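Mobilization protein A (Pseudomonas aeruginosa, PDB 2NS6) nicks one strand of plasmid R1162 DNA at its origin of transfer, acting as a metal-dependent relaxase so that the cleaved strand can pass to another cell by conjugation. Local coordinates at residues 3-8 with 163-168; 92-97 with 169-174; 96-101 with 122-127; 102-107 with 157-162. One frame throughout, in Å; residues are numbered along the deposited sequence.

The four contacts follow one layer of the relaxase fold, in which helices 84-99 and 164-181 pack on the five-stranded antiparallel sheet. Contact 1 sets the start of helix 164-181 on edge strand 5-10, and contact 2, about 10 Å away centre to centre, joins the two helices. Contacts 3 and 4, about 5 Å apart between centres, bring the end of helix 84-99 onto strand 117-124 and loop 157-162 onto the lead-in to neighbouring strand 106-113. Contacts 2 and 3 share Gln96 and His97. Along the chain, contact 1 encloses contacts 3 and 4, so segments near both chain ends meet at one edge of the sheet, whose inner strands carry metal ligands His111, His119 and His121.

Contact 1 (3-8 with 163-168); sequences YHLTAK and AWLEQT
Ala7 CB meets the indole of Trp164 at its edge, in the ring plane and 4.0 Å from CZ3, while Thr168 OG1 lies over the centre of one face, 3.0 Å above the ring plane. This is helix-on-sheet packing at the margin of the relaxase fold: helix 164-168 runs over edge strand 5-8 at 147°, roughly antiparallel but well askew. Leu5 and Ala7, two residues apart, both point to the helix. The small Ala7 leaves room for the indole, whereas the longer Leu5 reaches between Leu165 and Thr168. Its CD1 lies 4.0 Å from Thr168 CG2, and its CD2 is 4.3 Å from Leu165 CD1. Leu5 also touches Phe94 and Trp172, and its backbone oxygen bonds to Arg169 NE. Threonine suits its place by being two-faced. With chi1 at -59°, its methyl stands anti to the backbone N and faces Leu5, and its hydroxyl turns back along the helix. There Thr168 OG1 donates to Trp164 O over 2.6 Å, from the face of that carbonyl opposite Thr168 N.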
loop_
_atom_site.group_PDB
_atom_site.type_symbol
_atom_site.label_atom_id
_atom_site.label_comp_id
_atom_site.label_asym_id
_atom_site.label_seq_id
_atom_site.Cartn_x
_atom_site.Cartn_y
_atom_site.Cartn_z
ATOM N N TYR A 3 -9.270 0.887 -16.672
ATOM C CA TYR A 3 -9.250 1.428 -15.323
ATOM C C TYR A 3 -7.823 1.872 -15.072
ATOM O O TYR A 3 -6.988 1.101 -14.603
ATOM C CB TYR A 3 -9.701 0.369 -14.311
ATOM C CG TYR A 3 -11.094 -0.140 -14.617
ATOM C CD1 TYR A 3 -11.284 -1.371 -15.254
ATOM C CD2 TYR A 3 -12.218 0.658 -14.369
ATOM C CE1 TYR A 3 -12.552 -1.789 -15.645
ATOM C CE2 TYR A 3 -13.491 0.249 -14.759
ATOM C CZ TYR A 3 -13.648 -0.976 -15.400
ATOM O OH TYR A 3 -14.898 -1.376 -15.823
ATOM N N HIS A 4 -7.563 3.131 -15.408
ATOM C CA HIS A 4 -6.244 3.725 -15.289
ATOM C C HIS A 4 -5.583 3.546 -13.924
ATOM O O HIS A 4 -6.246 3.558 -12.890
ATOM C CB HIS A 4 -6.323 5.209 -15.651
ATOM C CG HIS A 4 -4.990 5.838 -15.905
ATOM N ND1 HIS A 4 -3.987 5.196 -16.603
ATOM C CD2 HIS A 4 -4.500 7.055 -15.574
ATOM C CE1 HIS A 4 -2.935 5.992 -16.688
ATOM N NE2 HIS A 4 -3.219 7.126 -16.072
ATOM N N LEU A 5 -4.266 3.377 -13.948
ATOM C CA LEU A 5 -3.474 3.195 -12.738
ATOM C C LEU A 5 -2.189 4.003 -12.858
ATOM O O LEU A 5 -1.543 3.992 -13.906
ATOM C CB LEU A 5 -3.150 1.714 -12.550
ATOM C CG LEU A 5 -2.252 1.292 -11.381
ATOM C CD1 LEU A 5 -2.572 -0.147 -10.988
ATOM C CD2 LEU A 5 -0.782 1.424 -11.769
ATOM N N THR A 6 -1.826 4.713 -11.794
ATOM C CA THR A 6 -0.601 5.513 -11.791
ATOM C C THR A 6 0.194 5.139 -10.552
ATOM O O THR A 6 -0.282 4.379 -9.713
ATOM C CB THR A 6 -0.901 7.026 -11.738
ATOM O OG1 THR A 6 -1.652 7.315 -10.557
ATOM C CG2 THR A 6 -1.716 7.465 -12.959
ATOM N N ALA A 7 1.400 5.678 -10.428
ATOM C CA ALA A 7 2.232 5.366 -9.274
ATOM C C ALA A 7 3.347 6.383 -9.080
ATOM O O ALA A 7 3.807 6.991 -10.041
ATOM C CB ALA A 7 2.825 3.973 -9.432
ATOM N N LYS A 8 3.774 6.560 -7.833
ATOM C CA LYS A 8 4.854 7.483 -7.499
ATOM C C LYS A 8 5.445 7.131 -6.130
ATOM O O LYS A 8 4.773 6.516 -5.301
ATOM C CB LYS A 8 4.346 8.924 -7.489
ATOM C CG LYS A 8 3.138 9.151 -6.603
ATOM C CD LYS A 8 2.868 10.635 -6.405
ATOM C CE LYS A 8 2.683 11.343 -7.731
ATOM N NZ LYS A 8 1.621 10.684 -8.546
ATOM N N ALA A 163 9.862 -1.697 -16.427
ATOM C CA ALA A 163 8.711 -2.443 -16.915
ATOM C C ALA A 163 7.642 -2.613 -15.849
ATOM O O ALA A 163 6.513 -2.996 -16.156
ATOM C CB ALA A 163 9.161 -3.820 -17.415
ATOM N N TRP A 164 7.985 -2.324 -14.595
ATOM C CA TRP A 164 7.030 -2.507 -13.503
ATOM C C TRP A 164 5.693 -1.781 -13.672
ATOM O O TRP A 164 4.641 -2.349 -13.393
ATOM C CB TRP A 164 7.653 -2.090 -12.171
ATOM C CG TRP A 164 6.761 -2.397 -11.001
ATOM C CD1 TRP A 164 6.620 -3.596 -10.366
ATOM C CD2 TRP A 164 5.855 -1.494 -10.360
ATOM N NE1 TRP A 164 5.679 -3.497 -9.368
ATOM C CE2 TRP A 164 5.192 -2.217 -9.344
ATOM C CE3 TRP A 164 5.530 -0.145 -10.554
ATOM C CZ2 TRP A 164 4.229 -1.633 -8.513
ATOM C CZ3 TRP A 164 4.570 0.436 -9.729
ATOM C CH2 TRP A 164 3.931 -0.312 -8.721
ATOM N N LEU A 165 5.733 -0.531 -14.123
ATOM C CA LEU A 165 4.514 0.253 -14.291
ATOM C C LEU A 165 3.498 -0.391 -15.232
ATOM O O LEU A 165 2.346 -0.599 -14.851
ATOM C CB LEU A 165 4.857 1.664 -14.772
ATOM C CG LEU A 165 3.666 2.567 -15.129
ATOM C CD1 LEU A 165 2.660 2.573 -13.992
ATOM C CD2 LEU A 165 4.158 3.981 -15.429
ATOM N N GLU A 166 3.915 -0.721 -16.451
ATOM C CA GLU A 166 2.995 -1.336 -17.401
ATOM C C GLU A 166 2.618 -2.754 -16.972
ATOM O O GLU A 166 1.476 -3.181 -17.144
ATOM C CB GLU A 166 3.604 -1.315 -18.806
ATOM C CG GLU A 166 3.784 0.109 -19.322
ATOM C CD GLU A 166 2.452 0.824 -19.533
ATOM O OE1 GLU A 166 2.417 2.071 -19.447
ATOM O OE2 GLU A 166 1.437 0.137 -19.796
ATOM N N GLN A 167 3.577 -3.478 -16.402
ATOM C CA GLN A 167 3.311 -4.825 -15.921
ATOM C C GLN A 167 2.246 -4.765 -14.830
ATOM O O GLN A 167 1.408 -5.655 -14.715
ATOM C CB GLN A 167 4.584 -5.449 -15.349
ATOM C CG GLN A 167 5.348 -6.342 -16.315
ATOM C CD GLN A 167 6.757 -6.644 -15.832
ATOM O OE1 GLN A 167 7.004 -6.762 -14.623
ATOM N NE2 GLN A 167 7.692 -6.781 -16.774
ATOM N N THR A 168 2.279 -3.713 -14.024
ATOM C CA THR A 168 1.306 -3.576 -12.948
ATOM C C THR A 168 -0.052 -3.240 -13.559
ATOM O O THR A 168 -1.088 -3.756 -13.135
ATOM C CB THR A 168 1.772 -2.499 -11.948
ATOM O OG1 THR A 168 3.054 -2.883 -11.419
ATOM C CG2 THR A 168 0.788 -2.363 -10.792
#

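Contact 2 (92-97 with 169-174); sequences SEFAQH and REAWAD. With MN (manganese (II) ion), chain D.
Aromatic contact dominates: Trp172 places CE3 over one face of Phe94, toward the rim of the phenyl, 3.5 Å from Phe94 CG. The rings meet obliquely, planes at 53° and centroids 5.0 Å apart, while Phe94 CE1 lies against the backbone of the other helix, 3.4 Å from Trp172 N. Phe94 reaches so far because its ring stands anti to the backbone N (chi1 -172°). Apolar packing adds Ala171, whose methyl lies in the plane of the phenyl at its edge, 4.0 Å from Phe94 CE1, and is 3.7 Å from His97 NE2. Alanine leaves room for both rings, and the axes of 92-97 and 169-174 come to 10.6 Å, which accommodates the aromatic side chains. His97 also binds metal, by its other ring nitrogen: ND1 holds a manganese ion at 2.5 Å, distinct from the ion of His111, His119 and His121. The segments run roughly antiparallel, at 146°, with Phe94 and Trp172 closing over Leu5 of strand 5-10 and Phe76 of strand 71-77.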
loop_
_atom_site.group_PDB
_atom_site.type_symbol
_atom_site.label_atom_id
_atom_site.label_comp_id
_atom_site.label_asym_id
_atom_site.label_seq_id
_atom_site.Cartn_x
_atom_site.Cartn_y
_atom_site.Cartn_z
ATOM N N SER A 92 -8.318 -5.686 -2.302
ATOM C CA SER A 92 -7.516 -6.502 -1.391
ATOM C C SER A 92 -6.724 -7.490 -2.224
ATOM O O SER A 92 -5.517 -7.670 -2.037
ATOM C CB SER A 92 -8.410 -7.291 -0.434
ATOM O OG SER A 92 -9.303 -6.443 0.259
ATOM N N GLU A 93 -7.427 -8.135 -3.146
ATOM C CA GLU A 93 -6.819 -9.119 -4.023
ATOM C C GLU A 93 -5.634 -8.524 -4.772
ATOM O O GLU A 93 -4.560 -9.129 -4.826
ATOM C CB GLU A 93 -7.858 -9.640 -5.020
ATOM C CG GLU A 93 -7.382 -10.801 -5.883
ATOM C CD GLU A 93 -8.303 -11.048 -7.070
ATOM O OE1 GLU A 93 -8.426 -10.138 -7.918
ATOM O OE2 GLU A 93 -8.896 -12.138 -7.154
ATOM N N PHE A 94 -5.812 -7.335 -5.344
ATOM C CA PHE A 94 -4.720 -6.728 -6.092
ATOM C C PHE A 94 -3.570 -6.293 -5.161
ATOM O O PHE A 94 -2.403 -6.377 -5.536
ATOM C CB PHE A 94 -5.240 -5.552 -6.933
ATOM C CG PHE A 94 -4.219 -4.972 -7.885
ATOM C CD1 PHE A 94 -3.624 -5.756 -8.879
ATOM C CD2 PHE A 94 -3.850 -3.639 -7.783
ATOM C CE1 PHE A 94 -2.682 -5.204 -9.755
ATOM C CE2 PHE A 94 -2.912 -3.082 -8.653
ATOM C CZ PHE A 94 -2.326 -3.866 -9.638
ATOM N N ALA A 95 -3.888 -5.851 -3.946
ATOM C CA ALA A 95 -2.840 -5.452 -3.008
ATOM C C ALA A 95 -1.936 -6.652 -2.707
ATOM O O ALA A 95 -0.707 -6.534 -2.659
ATOM C CB ALA A 95 -3.455 -4.923 -1.719
ATOM N N GLN A 96 -2.557 -7.806 -2.492
ATOM C CA GLN A 96 -1.817 -9.029 -2.214
ATOM C C GLN A 96 -0.936 -9.357 -3.407
ATOM O O GLN A 96 0.206 -9.779 -3.254
ATOM C CB GLN A 96 -2.783 -10.194 -1.971
ATOM C CG GLN A 96 -3.385 -10.187 -0.596
ATOM C CD GLN A 96 -2.312 -10.023 0.463
ATOM O OE1 GLN A 96 -1.336 -10.791 0.507
ATOM N NE2 GLN A 96 -2.468 -9.014 1.305
ATOM N N HIS A 97 -1.480 -9.165 -4.601
ATOM C CA HIS A 97 -0.739 -9.449 -5.809
ATOM C C HIS A 97 0.585 -8.699 -5.847
ATOM O O HIS A 97 1.588 -9.241 -6.283
ATOM C CB HIS A 97 -1.556 -9.082 -7.045
ATOM C CG HIS A 97 -0.863 -9.409 -8.332
ATOM N ND1 HIS A 97 -0.783 -10.692 -8.829
ATOM C CD2 HIS A 97 -0.160 -8.630 -9.185
ATOM C CE1 HIS A 97 -0.056 -10.691 -9.931
ATOM N NE2 HIS A 97 0.336 -9.453 -10.168
ATOM N N ARG A 169 -0.035 -2.395 -14.583
ATOM C CA ARG A 169 -1.255 -2.014 -15.282
ATOM C C ARG A 169 -1.889 -3.233 -15.936
ATOM O O ARG A 169 -3.104 -3.404 -15.891
ATOM C CB ARG A 169 -0.934 -0.946 -16.326
ATOM C CG ARG A 169 -0.705 0.404 -15.700
ATOM C CD ARG A 169 -0.228 1.425 -16.698
ATOM N NE ARG A 169 -0.226 2.749 -16.098
ATOM C CZ ARG A 169 0.234 3.844 -16.692
ATOM N NH1 ARG A 169 0.740 3.776 -17.916
ATOM N NH2 ARG A 169 0.181 5.011 -16.058
ATOM N N GLU A 170 -1.067 -4.093 -16.533
ATOM C CA GLU A 170 -1.593 -5.296 -17.168
ATOM C C GLU A 170 -2.147 -6.224 -16.094
ATOM O O GLU A 170 -3.144 -6.915 -16.304
ATOM C CB GLU A 170 -0.498 -6.025 -17.943
ATOM C CG GLU A 170 -1.007 -7.255 -18.681
ATOM C CD GLU A 170 0.097 -8.041 -19.353
ATOM O OE1 GLU A 170 -0.223 -9.015 -20.069
ATOM O OE2 GLU A 170 1.284 -7.692 -19.165
ATOM N N ALA A 171 -1.488 -6.240 -14.940
ATOM C CA ALA A 171 -1.924 -7.076 -13.830
ATOM C C ALA A 171 -3.253 -6.551 -13.295
ATOM O O ALA A 171 -4.185 -7.323 -13.058
ATOM C CB ALA A 171 -0.868 -7.083 -12.733
ATOM N N TRP A 172 -3.350 -5.238 -13.115
ATOM C CA TRP A 172 -4.583 -4.637 -12.617
ATOM C C TRP A 172 -5.729 -4.949 -13.575
ATOM O O TRP A 172 -6.823 -5.325 -13.144
ATOM C CB TRP A 172 -4.424 -3.118 -12.470
ATOM C CG TRP A 172 -5.707 -2.389 -12.125
ATOM C CD1 TRP A 172 -6.228 -1.313 -12.779
ATOM C CD2 TRP A 172 -6.634 -2.700 -11.071
ATOM N NE1 TRP A 172 -7.422 -0.937 -12.210
ATOM C CE2 TRP A 172 -7.697 -1.771 -11.160
ATOM C CE3 TRP A 172 -6.672 -3.676 -10.067
ATOM C CZ2 TRP A 172 -8.789 -1.783 -10.280
ATOM C CZ3 TRP A 172 -7.761 -3.691 -9.188
ATOM C CH2 TRP A 172 -8.806 -2.748 -9.304
ATOM N N ALA A 173 -5.466 -4.807 -14.874
ATOM C CA ALA A 173 -6.474 -5.075 -15.903
ATOM C C ALA A 173 -7.009 -6.502 -15.787
ATOM O O ALA A 173 -8.218 -6.720 -15.745
ATOM C CB ALA A 173 -5.871 -4.856 -17.287
ATOM N N ASP A 174 -6.091 -7.462 -15.745
ATOM C CA ASP A 174 -6.416 -8.881 -15.624
ATOM C C ASP A 174 -7.265 -9.120 -14.373
ATOM O O ASP A 174 -8.163 -9.965 -14.369
ATOM C CB ASP A 174 -5.107 -9.687 -15.567
ATOM C CG ASP A 174 -5.317 -11.173 -15.263
ATOM O OD1 ASP A 174 -6.043 -11.857 -16.018
ATOM O OD2 ASP A 174 -4.731 -11.656 -14.264
HETATM MN MN MN D . -2.617 -12.255 -8.329
#

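Contact 3 (96-101 with 122-127); sequences QHLTGA and LMISER. With MN (manganese (II) ion), chain D.
Gln96 O is gripped by two backbone groups where helix 84-99 brings Thr99 onto Ile124: Gly100 N donates over 2.6 Å, and Thr99 N adds a weak bond at 3.2 Å. Glycine suits the following position because it has no side chain to crowd that carbonyl. The contact is a helix packed on the antiparallel sheet of the relaxase fold, made where strand 117-124 comes to its end. Ile124 points toward the helix, while its neighbour Met123 packs on helices 18-26 and 53-63, so the strand is covered on both faces.

Thr99 divides its duties between its two branches. Its hydroxyl stands between the backbone N and the carbonyl carbon (chi1 70°) and bonds to Ala95 O one turn back, which satisfies a polar atom of a buried residue. That rotation leaves CG2 anti to the carbonyl carbon, directed at the sheet. Isoleucine answers with a branched side chain that gives the methyl a broad seat, since Thr99 CG2 touches CG2, CG1 and CD1 of Ile124. Leu98 packs alongside, its CB 4.2 Å from Ile124 CD1. His45, which with Gln96 binds a manganese ion, also packs against Thr99, so this apolar patch borders a metal site. The closest approach across it is 3.7 Å, from Thr99 CG2 to Ile124 CG2.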
loop_
_atom_site.group_PDB
_atom_site.type_symbol
_atom_site.label_atom_id
_atom_site.label_comp_id
_atom_site.label_asym_id
_atom_site.label_seq_id
_atom_site.Cartn_x
_atom_site.Cartn_y
_atom_site.Cartn_z
ATOM N N GLN A 96 -2.557 -7.806 -2.492
ATOM C CA GLN A 96 -1.817 -9.029 -2.214
ATOM C C GLN A 96 -0.936 -9.357 -3.407
ATOM O O GLN A 96 0.206 -9.779 -3.254
ATOM C CB GLN A 96 -2.783 -10.194 -1.971
ATOM C CG GLN A 96 -3.385 -10.187 -0.596
ATOM C CD GLN A 96 -2.312 -10.023 0.463
ATOM O OE1 GLN A 96 -1.336 -10.791 0.507
ATOM N NE2 GLN A 96 -2.468 -9.014 1.305
ATOM N N HIS A 97 -1.480 -9.165 -4.601
ATOM C CA HIS A 97 -0.739 -9.449 -5.809
ATOM C C HIS A 97 0.585 -8.699 -5.847
ATOM O O HIS A 97 1.588 -9.241 -6.283
ATOM C CB HIS A 97 -1.556 -9.082 -7.045
ATOM C CG HIS A 97 -0.863 -9.409 -8.332
ATOM N ND1 HIS A 97 -0.783 -10.692 -8.829
ATOM C CD2 HIS A 97 -0.160 -8.630 -9.185
ATOM C CE1 HIS A 97 -0.056 -10.691 -9.931
ATOM N NE2 HIS A 97 0.336 -9.453 -10.168
ATOM N N LEU A 98 0.589 -7.456 -5.380
ATOM C CA LEU A 98 1.800 -6.648 -5.394
ATOM C C LEU A 98 2.701 -6.759 -4.151
ATOM O O LEU A 98 3.889 -6.467 -4.232
ATOM C CB LEU A 98 1.423 -5.173 -5.610
ATOM C CG LEU A 98 0.680 -4.796 -6.905
ATOM C CD1 LEU A 98 0.362 -3.295 -6.920
ATOM C CD2 LEU A 98 1.537 -5.157 -8.106
ATOM N N THR A 99 2.153 -7.204 -3.022
ATOM C CA THR A 99 2.902 -7.269 -1.759
ATOM C C THR A 99 2.943 -8.640 -1.077
ATOM O O THR A 99 3.635 -8.819 -0.068
ATOM C CB THR A 99 2.258 -6.348 -0.736
ATOM O OG1 THR A 99 0.996 -6.907 -0.358
ATOM C CG2 THR A 99 2.024 -4.952 -1.333
ATOM N N GLY A 100 2.194 -9.590 -1.625
ATOM C CA GLY A 100 2.094 -10.913 -1.034
ATOM C C GLY A 100 3.281 -11.850 -1.059
ATOM O O GLY A 100 3.480 -12.631 -0.122
ATOM N N ALA A 101 4.067 -11.788 -2.123
ATOM C CA ALA A 101 5.232 -12.646 -2.255
ATOM C C ALA A 101 6.254 -12.337 -1.162
ATOM O O ALA A 101 6.646 -13.213 -0.397
ATOM C CB ALA A 101 5.861 -12.439 -3.623
ATOM N N LEU A 122 -3.155 3.075 -2.518
ATOM C CA LEU A 122 -2.420 1.995 -1.877
ATOM C C LEU A 122 -0.957 2.360 -1.691
ATOM O O LEU A 122 -0.249 2.636 -2.658
ATOM C CB LEU A 122 -2.567 0.715 -2.717
ATOM C CG LEU A 122 -1.924 -0.637 -2.374
ATOM C CD1 LEU A 122 -0.667 -0.773 -3.177
ATOM C CD2 LEU A 122 -1.671 -0.804 -0.892
ATOM N N MET A 123 -0.511 2.402 -0.441
ATOM C CA MET A 123 0.883 2.715 -0.185
ATOM C C MET A 123 1.598 1.451 0.240
ATOM O O MET A 123 1.135 0.707 1.110
ATOM C CB MET A 123 1.022 3.843 0.852
ATOM C CG MET A 123 0.060 3.809 2.009
ATOM S SD MET A 123 -0.102 5.436 2.877
ATOM C CE MET A 123 1.523 5.589 3.697
ATOM N N ILE A 124 2.720 1.203 -0.423
ATOM C CA ILE A 124 3.534 0.019 -0.193
ATOM C C ILE A 124 4.910 0.359 0.329
ATOM O O ILE A 124 5.625 1.174 -0.258
ATOM C CB ILE A 124 3.734 -0.751 -1.496
ATOM C CG1 ILE A 124 2.387 -0.935 -2.193
ATOM C CG2 ILE A 124 4.403 -2.085 -1.218
ATOM C CD1 ILE A 124 2.492 -1.693 -3.491
ATOM N N SER A 125 5.276 -0.268 1.443
ATOM C CA SER A 125 6.588 -0.068 2.048
ATOM C C SER A 125 7.511 -1.088 1.395
ATOM O O SER A 125 7.203 -2.282 1.366
ATOM C CB SER A 125 6.518 -0.331 3.552
ATOM O OG SER A 125 7.818 -0.422 4.107
ATOM N N GLU A 126 8.639 -0.622 0.876
ATOM C CA GLU A 126 9.583 -1.510 0.212
ATOM C C GLU A 126 10.549 -2.194 1.167
ATOM O O GLU A 126 11.764 -2.170 0.965
ATOM C CB GLU A 126 10.349 -0.740 -0.864
ATOM C CG GLU A 126 9.493 -0.402 -2.072
ATOM C CD GLU A 126 10.087 0.722 -2.893
ATOM O OE1 GLU A 126 10.261 0.544 -4.114
ATOM O OE2 GLU A 126 10.373 1.784 -2.306
ATOM N N ARG A 127 9.983 -2.807 2.203
ATOM C CA ARG A 127 10.736 -3.540 3.215
ATOM C C ARG A 127 10.132 -4.928 3.275
ATOM O O ARG A 127 8.918 -5.083 3.368
ATOM C CB ARG A 127 10.602 -2.867 4.586
ATOM C CG ARG A 127 11.255 -1.494 4.668
ATOM C CD ARG A 127 12.762 -1.622 4.893
ATOM N NE ARG A 127 13.452 -0.338 4.818
ATOM C CZ ARG A 127 14.697 -0.140 5.232
ATOM N NH1 ARG A 127 15.384 -1.144 5.757
ATOM N NH2 ARG A 127 15.260 1.053 5.110
HETATM MN MN MN D . -2.617 -12.255 -8.329
#

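Contact 4 (102-107 with 157-162); sequences ERLPYT and EALKPK
Ala158 and Leu159 fill the two central positions of a type I turn that is closed by Lys160 N donating to Glu157 O over 3.1 Å, and Ala158 CB and Leu159 CD1 meet side chains of the irregular segment 102-105, which leads into strand 106-113. The two backbones stay well separated, 9.4 Å between the CA atoms of Glu102 and Ala158, so side chains bridge the gap. Leu104 and Leu159 meet through their methyls, CD1 to CD1 at 4.4 Å. Both are buried, and leucine gives each the length to span the space between turn and loop. Nearer the surface, Glu102 extends its chain beyond CG and lays OE1 3.7 Å from Ala158 CB, a contact without a hydrogen bond. The polar partner of that oxygen is Thr156 OG1, which also bonds to Ala158 N, so one threonine ties the glutamate to the start of the turn. Alanine is small enough to let the carboxylate by.

Within the turn segment, Lys160 NZ reaches Glu157 OE1 at 3.0 Å, a salt bridge on the syn side of the carboxylate and 17° out of its plane, which probably helps hold the turn's ends together. Leu104 and Leu159 both rest on Ile124 of strand 117-124, and Leu104 also touches Thr99 of helix 84-99. The loop before helix 164-181 is packed against strand 117-124 and the lead-in to strand 106-113, near the end of helix 84-99.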
loop_
_atom_site.group_PDB
_atom_site.type_symbol
_atom_site.label_atom_id
_atom_site.label_comp_id
_atom_site.label_asym_id
_atom_site.label_seq_id
_atom_site.Cartn_x
_atom_site.Cartn_y
_atom_site.Cartn_z
ATOM N N GLU A 102 6.659 -11.072 -1.085
ATOM C CA GLU A 102 7.663 -10.628 -0.122
ATOM C C GLU A 102 7.115 -10.007 1.155
ATOM O O GLU A 102 7.872 -9.420 1.932
ATOM C CB GLU A 102 8.597 -9.619 -0.797
ATOM C CG GLU A 102 9.256 -10.150 -2.057
ATOM C CD GLU A 102 10.297 -9.211 -2.611
ATOM O OE1 GLU A 102 9.930 -8.204 -3.248
ATOM O OE2 GLU A 102 11.491 -9.474 -2.396
ATOM N N ARG A 103 5.810 -10.145 1.370
ATOM C CA ARG A 103 5.133 -9.580 2.536
ATOM C C ARG A 103 5.561 -8.158 2.848
ATOM O O ARG A 103 6.090 -7.861 3.925
ATOM C CB ARG A 103 5.325 -10.467 3.755
ATOM C CG ARG A 103 4.552 -11.744 3.629
ATOM C CD ARG A 103 4.540 -12.509 4.914
ATOM N NE ARG A 103 3.679 -13.679 4.823
ATOM C CZ ARG A 103 3.964 -14.841 5.390
ATOM N NH1 ARG A 103 5.094 -14.974 6.081
ATOM N NH2 ARG A 103 3.128 -15.862 5.264
ATOM N N LEU A 104 5.315 -7.280 1.882
ATOM C CA LEU A 104 5.632 -5.866 2.008
ATOM C C LEU A 104 4.498 -5.207 2.788
ATOM O O LEU A 104 3.326 -5.334 2.419
ATOM C CB LEU A 104 5.740 -5.228 0.617
ATOM C CG LEU A 104 6.689 -5.905 -0.379
ATOM C CD1 LEU A 104 6.563 -5.251 -1.748
ATOM C CD2 LEU A 104 8.111 -5.816 0.123
ATOM N N PRO A 105 4.822 -4.512 3.888
ATOM C CA PRO A 105 3.741 -3.869 4.640
ATOM C C PRO A 105 3.033 -2.889 3.712
ATOM O O PRO A 105 3.663 -2.291 2.838
ATOM C CB PRO A 105 4.480 -3.159 5.773
ATOM C CG PRO A 105 5.692 -4.059 5.998
ATOM C CD PRO A 105 6.117 -4.363 4.582
ATOM N N TYR A 106 1.726 -2.735 3.887
ATOM C CA TYR A 106 0.967 -1.822 3.049
ATOM C C TYR A 106 -0.276 -1.371 3.768
ATOM O O TYR A 106 -0.690 -1.979 4.749
ATOM C CB TYR A 106 0.550 -2.508 1.739
ATOM C CG TYR A 106 -0.594 -3.493 1.895
ATOM C CD1 TYR A 106 -1.925 -3.064 1.879
ATOM C CD2 TYR A 106 -0.345 -4.844 2.105
ATOM C CE1 TYR A 106 -2.978 -3.969 2.073
ATOM C CE2 TYR A 106 -1.383 -5.751 2.300
ATOM C CZ TYR A 106 -2.691 -5.312 2.286
ATOM O OH TYR A 106 -3.705 -6.219 2.510
ATOM N N THR A 107 -0.856 -0.287 3.257
ATOM C CA THR A 107 -2.094 0.271 3.764
ATOM C C THR A 107 -2.833 0.732 2.515
ATOM O O THR A 107 -2.247 1.371 1.632
ATOM C CB THR A 107 -1.861 1.484 4.697
ATOM O OG1 THR A 107 -1.219 1.051 5.904
ATOM C CG2 THR A 107 -3.184 2.142 5.059
ATOM N N GLU A 157 13.799 -4.604 -4.390
ATOM C CA GLU A 157 14.020 -3.837 -5.606
ATOM C C GLU A 157 12.920 -4.121 -6.624
ATOM O O GLU A 157 12.915 -3.546 -7.709
ATOM C CB GLU A 157 15.366 -4.210 -6.234
ATOM C CG GLU A 157 16.553 -4.202 -5.274
ATOM C CD GLU A 157 16.752 -2.872 -4.602
ATOM O OE1 GLU A 157 16.858 -1.852 -5.313
ATOM O OE2 GLU A 157 16.808 -2.841 -3.353
ATOM N N ALA A 158 11.987 -4.997 -6.266
ATOM C CA ALA A 158 10.907 -5.390 -7.167
ATOM C C ALA A 158 10.039 -4.277 -7.747
ATOM O O ALA A 158 9.438 -4.449 -8.811
ATOM C CB ALA A 158 10.016 -6.428 -6.476
ATOM N N LEU A 159 9.955 -3.144 -7.061
ATOM C CA LEU A 159 9.134 -2.034 -7.545
ATOM C C LEU A 159 9.895 -0.968 -8.342
ATOM O O LEU A 159 9.301 0.030 -8.745
ATOM C CB LEU A 159 8.429 -1.359 -6.369
ATOM C CG LEU A 159 7.172 -2.009 -5.772
ATOM C CD1 LEU A 159 7.313 -3.516 -5.674
ATOM C CD2 LEU A 159 6.908 -1.383 -4.422
ATOM N N LYS A 160 11.190 -1.177 -8.574
ATOM C CA LYS A 160 12.001 -0.200 -9.303
ATOM C C LYS A 160 12.140 -0.410 -10.821
ATOM O O LYS A 160 12.319 0.550 -11.557
ATOM C CB LYS A 160 13.411 -0.107 -8.688
ATOM C CG LYS A 160 13.477 0.469 -7.260
ATOM C CD LYS A 160 14.921 0.582 -6.754
ATOM C CE LYS A 160 14.981 0.995 -5.283
ATOM N NZ LYS A 160 16.380 1.005 -4.711
ATOM N N PRO A 161 12.081 -1.664 -11.306
ATOM C CA PRO A 161 12.216 -1.878 -12.752
ATOM C C PRO A 161 11.329 -0.949 -13.584
ATOM O O PRO A 161 10.255 -0.538 -13.145
ATOM C CB PRO A 161 11.835 -3.344 -12.920
ATOM C CG PRO A 161 12.338 -3.956 -11.648
ATOM C CD PRO A 161 11.888 -2.946 -10.607
ATOM N N LYS A 162 11.802 -0.621 -14.783
ATOM C CA LYS A 162 11.090 0.253 -15.706
ATOM C C LYS A 162 9.810 -0.388 -16.216
ATOM O O LYS A 162 8.797 0.288 -16.413
ATOM C CB LYS A 162 11.993 0.602 -16.881
#